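Local coordinates for ATP-dependent Clp protease proteolytic subunit (Plasmodium falciparum, PDB 4GM2), which forms the inactive subunit of the apicoplast-localized caseinolytic protease complex, in a family of Clp serine peptidases, at residues D70-N74 and K75-L79; E43-I46 and S47-Y51; T101-L104 and G105-G109. All coordinates share one frame; numbering follows the deposited sequence.

Contact 1 (D70-N74 and K75-L79); sequences DIDNN and KIINL
A tight beta hairpin joins strand 71-72 to strand 75-76, with D72 and K75 at the ends of a type I' turn and N73 and N74 at its tip. Both tip asparagines have positive phi values, the backbone conformation such a turn requires. At the turn, D72 N donates to K75 O over 2.8 Å, in the carbonyl plane and with a C=O...N angle of 159°. The return bond, K75 N to D72 O, is weak at 3.4 Å. Farther from the turn, I77 N reaches D70 O at 2.9 Å, this time with the donor tilted 25° from the carbonyl plane.

Between these bonds, I71 and I76 form the antiparallel non-hydrogen-bonded pair. Their side chains share one face of the hairpin, where the branch methyl I71 CG2 meets I76 CG1 at 3.8 Å and the two chains lie askew. D72 and K75 point to the other face. There D72 CB lies 3.8 Å from I77 CG2, while the lysine chain bends at chi2 and its amino end leads away. I77 turns CG1 between its own N and carbonyl carbon (chi1 47°), which lays its ethyl arm against the D70 peptide, CD1 standing 3.5 Å from D70 O.

The base of the hairpin is held from outside it. D70 OD2 bonds to Y137 OH, and the amide of N78 bonds to N80 N, I37 O and D84, while Y38 packs on D72 and I77. The result is a beta hairpin with a two-residue loop and a type I' turn, its base buried and its tip exposed.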
ATOM      1  N   ASP A  70      26.266 -13.794  -0.052  1.00 83.34           N
ATOM      2  CA  ASP A  70      25.140 -14.729   0.023  1.00 84.64           C
ATOM      3  C   ASP A  70      24.896 -15.285   1.424  1.00 87.64           C
ATOM      4  O   ASP A  70      24.042 -16.153   1.605  1.00 89.02           O
ATOM      5  CB  ASP A  70      25.314 -15.877  -0.978  1.00 85.62           C
ATOM      6  CG  ASP A  70      26.523 -16.752  -0.675  1.00 88.64           C
ATOM      7  OD1 ASP A  70      27.467 -16.281  -0.005  1.00 87.90           O
ATOM      8  OD2 ASP A  70      26.526 -17.919  -1.123  1.00 93.24           O
ATOM      9  N   ILE A  71      25.652 -14.801   2.407  1.00 90.80           N
ATOM     10  CA  ILE A  71      25.421 -15.189   3.804  1.00 98.07           C
ATOM     11  C   ILE A  71      24.907 -14.022   4.646  1.00100.03           C
ATOM     12  O   ILE A  71      25.204 -12.853   4.376  1.00 98.78           O
ATOM     13  CB  ILE A  71      26.655 -15.868   4.476  1.00 99.77           C
ATOM     14  CG1 ILE A  71      27.882 -14.946   4.498  1.00 99.09           C
ATOM     15  CG2 ILE A  71      26.985 -17.193   3.800  1.00100.89           C
ATOM     16  CD1 ILE A  71      28.097 -14.225   5.814  1.00100.25           C
ATOM     17  N   ASP A  72      24.119 -14.359   5.660  1.00104.46           N
ATOM     18  CA  ASP A  72      23.575 -13.376   6.581  1.00107.14           C
ATOM     19  C   ASP A  72      23.281 -14.045   7.919  1.00110.32           C
ATOM     20  O   ASP A  72      22.337 -14.830   8.032  1.00109.15           O
ATOM     21  CB  ASP A  72      22.313 -12.737   5.997  1.00107.54           C
ATOM     22  CG  ASP A  72      21.734 -11.673   6.898  1.00111.75           C
ATOM     23  OD1 ASP A  72      22.520 -10.939   7.532  1.00113.95           O
ATOM     24  OD2 ASP A  72      20.494 -11.576   6.977  1.00114.77           O
ATOM     25  N   ASN A  73      24.096 -13.720   8.923  1.00112.68           N
ATOM     26  CA  ASN A  73      24.072 -14.397  10.223  1.00117.20           C
ATOM     27  C   ASN A  73      24.224 -15.908  10.082  1.00117.18           C
ATOM     28  O   ASN A  73      23.305 -16.665  10.398  1.00120.33           O
ATOM     29  CB  ASN A  73      22.809 -14.045  11.021  1.00122.06           C
ATOM     30  CG  ASN A  73      22.887 -12.677  11.662  1.00125.51           C
ATOM     31  OD1 ASN A  73      23.134 -11.673  10.991  1.00126.81           O
ATOM     32  ND2 ASN A  73      22.671 -12.627  12.972  1.00128.01           N
ATOM     33  N   ASN A  74      25.386 -16.323   9.579  1.00115.22           N
ATOM     34  CA  ASN A  74      25.744 -17.737   9.388  1.00115.74           C
ATOM     35  C   ASN A  74      24.831 -18.549   8.465  1.00113.57           C
ATOM     36  O   ASN A  74      25.158 -19.687   8.114  1.00116.63           O
ATOM     37  CB  ASN A  74      25.912 -18.453  10.736  1.00123.51           C
ATOM     38  CG  ASN A  74      27.031 -17.864  11.576  1.00127.56           C
ATOM     39  OD1 ASN A  74      28.060 -17.437  11.051  1.00127.44           O
ATOM     40  ND2 ASN A  74      26.836 -17.846  12.892  1.00132.63           N
ATOM     41  N   LYS A  75      23.699 -17.969   8.071  1.00108.68           N
ATOM     42  CA  LYS A  75      22.750 -18.645   7.188  1.00105.32           C
ATOM     43  C   LYS A  75      22.916 -18.182   5.747  1.00 98.68           C
ATOM     44  O   LYS A  75      23.090 -16.990   5.478  1.00 96.40           O
ATOM     45  CB  LYS A  75      21.299 -18.425   7.647  1.00108.68           C
ATOM     46  CG  LYS A  75      21.012 -18.725   9.116  1.00115.35           C
ATOM     47  CD  LYS A  75      21.156 -20.201   9.459  1.00120.44           C
ATOM     48  CE  LYS A  75      21.118 -20.420  10.964  1.00126.20           C
ATOM     49  NZ  LYS A  75      21.497 -21.811  11.336  1.00130.62           N
ATOM     50  N   ILE A  76      22.871 -19.138   4.827  1.00 94.96           N
ATOM     51  CA  ILE A  76      22.888 -18.840   3.405  1.00 88.79           C
ATOM     52  C   ILE A  76      21.508 -18.332   2.997  1.00 87.10           C
ATOM     53  O   ILE A  76      20.498 -19.015   3.189  1.00 88.00           O
ATOM     54  CB  ILE A  76      23.340 -20.064   2.574  1.00 88.90           C
ATOM     55  CG1 ILE A  76      24.867 -20.147   2.574  1.00 89.79           C
ATOM     56  CG2 ILE A  76      22.840 -19.981   1.138  1.00 87.15           C
ATOM     57  CD1 ILE A  76      25.417 -21.498   2.169  1.00 95.11           C
ATOM     58  N   ILE A  77      21.480 -17.115   2.457  1.00 83.31           N
ATOM     59  CA  ILE A  77      20.229 -16.456   2.078  1.00 80.54           C
ATOM     60  C   ILE A  77      19.947 -16.554   0.580  1.00 76.81           C
ATOM     61  O   ILE A  77      18.905 -16.099   0.101  1.00 76.29           O
ATOM     62  CB  ILE A  77      20.178 -14.980   2.553  1.00 79.78           C
ATOM     63  CG1 ILE A  77      21.480 -14.230   2.232  1.00 78.33           C
ATOM     64  CG2 ILE A  77      19.892 -14.920   4.046  1.00 82.32           C
ATOM     65  CD1 ILE A  77      21.612 -13.755   0.796  1.00 75.49           C
ATOM     66  N   ASN A  78      20.886 -17.147  -0.151  1.00 74.55           N
ATOM     67  CA  ASN A  78      20.735 -17.373  -1.580  1.00 73.19           C
ATOM     68  C   ASN A  78      21.406 -18.679  -1.972  1.00 74.30           C
ATOM     69  O   ASN A  78      22.638 -18.796  -1.942  1.00 76.08           O
ATOM     70  CB  ASN A  78      21.321 -16.201  -2.380  1.00 70.38           C
ATOM     71  CG  ASN A  78      20.875 -16.196  -3.835  1.00 69.35           C
ATOM     72  OD1 ASN A  78      20.423 -17.210  -4.370  1.00 69.17           O
ATOM     73  ND2 ASN A  78      21.002 -15.040  -4.486  1.00 67.92           N
ATOM     74  N   LEU A  79      20.591 -19.663  -2.337  1.00 75.13           N
ATOM     75  CA  LEU A  79      21.111 -20.974  -2.718  1.00 76.24           C
ATOM     76  C   LEU A  79      21.819 -20.916  -4.073  1.00 74.75           C
ATOM     77  O   LEU A  79      22.643 -21.772  -4.386  1.00 75.31           O
ATOM     78  CB  LEU A  79      19.997 -22.031  -2.723  1.00 76.76           C
ATOM     79  CG  LEU A  79      19.235 -22.322  -1.422  1.00 77.74           C
ATOM     80  CD1 LEU A  79      18.081 -23.271  -1.686  1.00 79.01           C
ATOM     81  CD2 LEU A  79      20.141 -22.890  -0.344  1.00 79.32           C
TER

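Contact 2 (E43-I46 and S47-Y51); sequences EQII and SQLLY
This is an i to i+4 contact between successive turns of one helix, 39-55, the crossover helix of the beta-alpha-beta unit that links strands 30-33 and 61-67. S47 supplies its polar part. Its N bonds to E43 O at 2.9 Å, and its OG donates to the same oxygen, also at 2.9 Å, so one carbonyl is gripped twice. The two donors come from opposite faces of the carbonyl plane, N tilted by 26° and OG by 35°. A chi1 of -70° sets OG beside its own backbone N, which lets the hydroxyl fold back over the preceding turn.

The regular helical bonds continue from Q48 N to Q44 O, from L49 N to I45 O and from L50 N to I46 O. Two apolar pairs run alongside them. I45 and L49 lie side by side and point the same way, and I45 CG2 lies 3.9 Å from L49 CD1. I46 and L50 repeat the pattern around the helix, I46 CG2 standing 4.0 Å from L50 CD1.

I45, I46 and L49 pack on helix 81-94, the two isoleucines on I88 and L49 on V91 and I92. I46 and L50 also meet F32 and Y64 of the second subunit, so I46 touches both sides. The carboxylate of E43 crosses that boundary too, OE1 bonding to S34 OG of the second subunit.

Chemically, the serine hydroxyl spends its proton on the helix's own backbone, and the aliphatic branches make much of the surfaces by which the helix joins its own subunit and the next one, with E43 adding a polar bond to the latter.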
ATOM      1  N   GLU A  43      18.366 -10.072  -9.209  1.00 72.59           N
ATOM      2  CA  GLU A  43      17.425  -9.745 -10.270  1.00 73.93           C
ATOM      3  C   GLU A  43      17.336  -8.231 -10.481  1.00 72.34           C
ATOM      4  O   GLU A  43      17.288  -7.763 -11.616  1.00 72.30           O
ATOM      5  CB  GLU A  43      16.055 -10.322  -9.935  1.00 80.22           C
ATOM      6  CG  GLU A  43      14.915  -9.790 -10.781  1.00 89.67           C
ATOM      7  CD  GLU A  43      13.574 -10.076 -10.147  1.00102.78           C
ATOM      8  OE1 GLU A  43      13.157 -11.261 -10.135  1.00104.71           O
ATOM      9  OE2 GLU A  43      12.944  -9.113  -9.653  1.00108.22           O
ATOM     10  N   GLN A  44      17.328  -7.479  -9.383  1.00 70.85           N
ATOM     11  CA  GLN A  44      17.259  -6.020  -9.427  1.00 68.90           C
ATOM     12  C   GLN A  44      18.519  -5.379 -10.005  1.00 67.00           C
ATOM     13  O   GLN A  44      18.429  -4.400 -10.747  1.00 66.64           O
ATOM     14  CB  GLN A  44      16.989  -5.455  -8.038  1.00 70.54           C
ATOM     15  CG  GLN A  44      15.541  -5.547  -7.601  1.00 76.28           C
ATOM     16  CD  GLN A  44      15.351  -5.180  -6.141  1.00 81.66           C
ATOM     17  OE1 GLN A  44      16.192  -4.502  -5.539  1.00 84.43           O
ATOM     18  NE2 GLN A  44      14.244  -5.627  -5.562  1.00 83.06           N
ATOM     19  N   ILE A  45      19.683  -5.921  -9.652  1.00 63.82           N
ATOM     20  CA  ILE A  45      20.959  -5.449 -10.185  1.00 60.33           C
ATOM     21  C   ILE A  45      21.003  -5.622 -11.704  1.00 60.94           C
ATOM     22  O   ILE A  45      21.324  -4.679 -12.432  1.00 63.50           O
ATOM     23  CB  ILE A  45      22.152  -6.163  -9.518  1.00 59.09           C
ATOM     24  CG1 ILE A  45      22.222  -5.792  -8.032  1.00 59.85           C
ATOM     25  CG2 ILE A  45      23.461  -5.809 -10.217  1.00 57.57           C
ATOM     26  CD1 ILE A  45      23.079  -6.721  -7.192  1.00 59.65           C
ATOM     27  N   ILE A  46      20.666  -6.819 -12.178  1.00 60.08           N
ATOM     28  CA  ILE A  46      20.624  -7.090 -13.613  1.00 60.09           C
ATOM     29  C   ILE A  46      19.602  -6.187 -14.312  1.00 61.19           C
ATOM     30  O   ILE A  46      19.893  -5.615 -15.365  1.00 63.57           O
ATOM     31  CB  ILE A  46      20.360  -8.584 -13.910  1.00 61.39           C
ATOM     32  CG1 ILE A  46      21.563  -9.425 -13.468  1.00 63.17           C
ATOM     33  CG2 ILE A  46      20.086  -8.807 -15.391  1.00 60.00           C
ATOM     34  CD1 ILE A  46      21.285 -10.911 -13.345  1.00 67.47           C
ATOM     35  N   SER A  47      18.421  -6.043 -13.714  1.00 61.16           N
ATOM     36  CA  SER A  47      17.381  -5.188 -14.280  1.00 61.90           C
ATOM     37  C   SER A  47      17.842  -3.739 -14.417  1.00 61.65           C
ATOM     38  O   SER A  47      17.607  -3.109 -15.446  1.00 61.17           O
ATOM     39  CB  SER A  47      16.104  -5.257 -13.448  1.00 62.67           C
ATOM     40  OG  SER A  47      15.496  -6.524 -13.587  1.00 67.17           O
ATOM     41  N   GLN A  48      18.506  -3.230 -13.381  1.00 60.32           N
ATOM     42  CA  GLN A  48      19.004  -1.866 -13.372  1.00 61.47           C
ATOM     43  C   GLN A  48      20.158  -1.669 -14.350  1.00 63.20           C
ATOM     44  O   GLN A  48      20.248  -0.624 -15.007  1.00 62.76           O
ATOM     45  CB  GLN A  48      19.417  -1.455 -11.966  1.00 63.57           C
ATOM     46  CG  GLN A  48      18.246  -1.095 -11.066  1.00 64.72           C
ATOM     47  CD  GLN A  48      18.653  -1.005  -9.612  1.00 66.30           C
ATOM     48  OE1 GLN A  48      19.429  -0.133  -9.224  1.00 70.23           O
ATOM     49  NE2 GLN A  48      18.137  -1.913  -8.802  1.00 67.01           N
ATOM     50  N   LEU A  49      21.030  -2.675 -14.447  1.00 62.63           N
ATOM     51  CA  LEU A  49      22.110  -2.672 -15.439  1.00 61.45           C
ATOM     52  C   LEU A  49      21.569  -2.615 -16.867  1.00 61.94           C
ATOM     53  O   LEU A  49      21.994  -1.771 -17.665  1.00 64.33           O
ATOM     54  CB  LEU A  49      23.037  -3.874 -15.255  1.00 58.97           C
ATOM     55  CG  LEU A  49      24.076  -3.738 -14.140  1.00 60.62           C
ATOM     56  CD1 LEU A  49      24.758  -5.071 -13.870  1.00 59.50           C
ATOM     57  CD2 LEU A  49      25.104  -2.657 -14.454  1.00 60.79           C
ATOM     58  N   LEU A  50      20.622  -3.498 -17.176  1.00 60.25           N
ATOM     59  CA  LEU A  50      19.979  -3.495 -18.487  1.00 61.63           C
ATOM     60  C   LEU A  50      19.247  -2.178 -18.747  1.00 63.07           C
ATOM     61  O   LEU A  50      19.333  -1.621 -19.840  1.00 64.05           O
ATOM     62  CB  LEU A  50      19.014  -4.672 -18.633  1.00 61.37           C
ATOM     63  CG  LEU A  50      19.578  -6.092 -18.638  1.00 60.84           C
ATOM     64  CD1 LEU A  50      18.418  -7.064 -18.576  1.00 64.35           C
ATOM     65  CD2 LEU A  50      20.448  -6.371 -19.855  1.00 61.29           C
ATOM     66  N   TYR A  51      18.550  -1.672 -17.735  1.00 63.82           N
ATOM     67  CA  TYR A  51      17.809  -0.424 -17.890  1.00 64.22           C
ATOM     68  C   TYR A  51      18.723   0.750 -18.207  1.00 62.51           C
ATOM     69  O   TYR A  51      18.438   1.518 -19.119  1.00 62.65           O
ATOM     70  CB  TYR A  51      16.950  -0.106 -16.665  1.00 65.03           C
ATOM     71  CG  TYR A  51      16.340   1.271 -16.741  1.00 67.42           C
ATOM     72  CD1 TYR A  51      15.196   1.503 -17.498  1.00 69.88           C
ATOM     73  CD2 TYR A  51      16.923   2.349 -16.075  1.00 67.19           C
ATOM     74  CE1 TYR A  51      14.643   2.770 -17.585  1.00 72.57           C
ATOM     75  CE2 TYR A  51      16.379   3.616 -16.157  1.00 69.40           C
ATOM     76  CZ  TYR A  51      15.240   3.821 -16.911  1.00 72.86           C
ATOM     77  OH  TYR A  51      14.694   5.080 -16.989  1.00 78.27           O
TER

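Contact 3 (T101-L104 and G105-G109); sequences TYCL and GKAYG
C103 reaches across the corner at L104 and G105 to A107. Its CB leaves strand 99-103 toward the 105-109 segment but remains 4.7 Å from A107 CB. The next atom bridges that gap: with SG anti to the backbone N (chi1 -175°), the thiol extends straight across the inside of the bend. SG then meets two atoms at once, the A107 methyl carbon CB at 3.7 Å and the carbonyl carbon K106 C, also at 3.7 Å. F131 of strand 130-133 touches both C103 and A107, so the two side chains share an apolar neighbour.

The bend carries the chain from the parallel sheet of the Clp fold, which contains 99-103, into the smaller mixed sheet, where 106-108 runs parallel to 130-133. G109 follows at the N-cap position of helix 110-116. By family comparison this is probably the place where active Clp peptidases carry their nucleophilic serine; a glycine has no hydroxyl to offer, which is consistent with an inactive subunit. Its phi of 60° is itself favourable to glycine.

Polar groups of the corner are bound from outside the two segments. C103 O accepts from S129 OG, K106 N donates to N66 OD1, and L104 O bonds to S87 OG of the third subunit. The CB of L104 points away from 105-109, and the side chain packs on Y64 and L126, and on I46 of the third subunit. Beyond the corner, K106 CB stands 3.9 Å above one face of the Y108 ring, offset toward its rim.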
ATOM      1  N   THR A 101      33.120   0.197  -9.571  1.00 64.20           N
ATOM      2  CA  THR A 101      32.685  -0.342  -8.279  1.00 63.55           C
ATOM      3  C   THR A 101      33.289   0.439  -7.110  1.00 66.21           C
ATOM      4  O   THR A 101      34.446   0.870  -7.169  1.00 67.78           O
ATOM      5  CB  THR A 101      32.995  -1.848  -8.131  1.00 63.16           C
ATOM      6  OG1 THR A 101      34.376  -2.090  -8.417  1.00 68.52           O
ATOM      7  CG2 THR A 101      32.142  -2.672  -9.078  1.00 61.22           C
ATOM      8  N   TYR A 102      32.489   0.633  -6.062  1.00 66.49           N
ATOM      9  CA  TYR A 102      32.923   1.336  -4.852  1.00 67.93           C
ATOM     10  C   TYR A 102      32.519   0.525  -3.631  1.00 69.34           C
ATOM     11  O   TYR A 102      31.329   0.309  -3.407  1.00 69.63           O
ATOM     12  CB  TYR A 102      32.263   2.713  -4.757  1.00 67.57           C
ATOM     13  CG  TYR A 102      32.357   3.573  -6.000  1.00 68.78           C
ATOM     14  CD1 TYR A 102      31.539   3.328  -7.109  1.00 67.27           C
ATOM     15  CD2 TYR A 102      33.239   4.651  -6.057  1.00 69.41           C
ATOM     16  CE1 TYR A 102      31.618   4.116  -8.242  1.00 66.98           C
ATOM     17  CE2 TYR A 102      33.321   5.448  -7.187  1.00 69.63           C
ATOM     18  CZ  TYR A 102      32.510   5.174  -8.274  1.00 68.74           C
ATOM     19  OH  TYR A 102      32.588   5.958  -9.396  1.00 71.01           O
ATOM     20  N   CYS A 103      33.491   0.065  -2.843  1.00 71.08           N
ATOM     21  CA  CYS A 103      33.155  -0.647  -1.613  1.00 73.89           C
ATOM     22  C   CYS A 103      32.996   0.329  -0.461  1.00 76.70           C
ATOM     23  O   CYS A 103      33.935   1.043  -0.104  1.00 80.53           O
ATOM     24  CB  CYS A 103      34.173  -1.731  -1.263  1.00 75.70           C
ATOM     25  SG  CYS A 103      33.679  -2.718   0.179  1.00 81.97           S
ATOM     26  N   LEU A 104      31.797   0.341   0.116  1.00 75.84           N
ATOM     27  CA  LEU A 104      31.426   1.302   1.149  1.00 76.91           C
ATOM     28  C   LEU A 104      31.536   0.771   2.581  1.00 80.65           C
ATOM     29  O   LEU A 104      31.176   1.470   3.529  1.00 85.60           O
ATOM     30  CB  LEU A 104      30.008   1.822   0.885  1.00 74.38           C
ATOM     31  CG  LEU A 104      29.826   3.204   0.249  1.00 72.14           C
ATOM     32  CD1 LEU A 104      30.844   3.503  -0.842  1.00 69.97           C
ATOM     33  CD2 LEU A 104      28.412   3.326  -0.282  1.00 69.11           C
ATOM     34  N   GLY A 105      32.037  -0.452   2.734  1.00 80.55           N
ATOM     35  CA  GLY A 105      32.168  -1.073   4.049  1.00 80.54           C
ATOM     36  C   GLY A 105      32.576  -2.529   3.974  1.00 81.04           C
ATOM     37  O   GLY A 105      33.672  -2.895   4.392  1.00 83.19           O
ATOM     38  N   LYS A 106      31.686  -3.359   3.438  1.00 80.41           N
ATOM     39  CA  LYS A 106      31.924  -4.794   3.320  1.00 80.10           C
ATOM     40  C   LYS A 106      31.682  -5.284   1.896  1.00 77.77           C
ATOM     41  O   LYS A 106      30.751  -4.844   1.222  1.00 76.23           O
ATOM     42  CB  LYS A 106      31.019  -5.568   4.284  1.00 84.61           C
ATOM     43  CG  LYS A 106      31.343  -5.377   5.759  1.00 92.65           C
ATOM     44  CD  LYS A 106      30.200  -5.825   6.661  1.00 98.69           C
ATOM     45  CE  LYS A 106      29.055  -4.820   6.660  1.00102.38           C
ATOM     46  NZ  LYS A 106      27.993  -5.155   7.650  1.00107.26           N
ATOM     47  N   ALA A 107      32.531  -6.195   1.442  1.00 76.02           N
ATOM     48  CA  ALA A 107      32.299  -6.907   0.198  1.00 73.76           C
ATOM     49  C   ALA A 107      32.803  -8.324   0.403  1.00 76.29           C
ATOM     50  O   ALA A 107      33.953  -8.641   0.098  1.00 77.84           O
ATOM     51  CB  ALA A 107      33.010  -6.226  -0.960  1.00 71.49           C
ATOM     52  N   TYR A 108      31.933  -9.164   0.958  1.00 77.67           N
ATOM     53  CA  TYR A 108      32.295 -10.525   1.333  1.00 78.13           C
ATOM     54  C   TYR A 108      31.769 -11.551   0.336  1.00 77.94           C
ATOM     55  O   TYR A 108      30.677 -11.398  -0.209  1.00 78.53           O
ATOM     56  CB  TYR A 108      31.772 -10.856   2.732  1.00 80.26           C
ATOM     57  CG  TYR A 108      32.295  -9.976   3.852  1.00 82.30           C
ATOM     58  CD1 TYR A 108      33.501  -9.282   3.731  1.00 82.85           C
ATOM     59  CD2 TYR A 108      31.597  -9.872   5.053  1.00 84.88           C
ATOM     60  CE1 TYR A 108      33.981  -8.491   4.763  1.00 85.36           C
ATOM     61  CE2 TYR A 108      32.071  -9.083   6.092  1.00 88.15           C
ATOM     62  CZ  TYR A 108      33.262  -8.397   5.942  1.00 88.13           C
ATOM     63  OH  TYR A 108      33.730  -7.613   6.971  1.00 91.60           O
ATOM     64  N   GLY A 109      32.562 -12.594   0.101  1.00 77.63           N
ATOM     65  CA  GLY A 109      32.164 -13.702  -0.757  1.00 75.62           C
ATOM     66  C   GLY A 109      31.842 -13.284  -2.174  1.00 73.73           C
ATOM     67  O   GLY A 109      32.698 -12.758  -2.889  1.00 74.64           O
TER

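In the fold
The contacts follow in series along the chain, contact 2, then contact 1, then contact 3, and none touches another. Contacts 1 and 3 are the nearer pair, with centres 16 Å apart and nearest atoms about 5 Å apart; T68, just before the hairpin, touches both, its OG1 bonding to I71 O and its side chain meeting K106 and Y108. Contact 2 lies 22 Å from contact 1 and 19 Å from contact 3, centre to centre. Between subunits the separation closes, because L104 of contact 3 packs on I46 of a neighbouring copy. Contact 3 ends at G109, probably the vacant nucleophile position, and both contact 2 and contact 3 border other subunits.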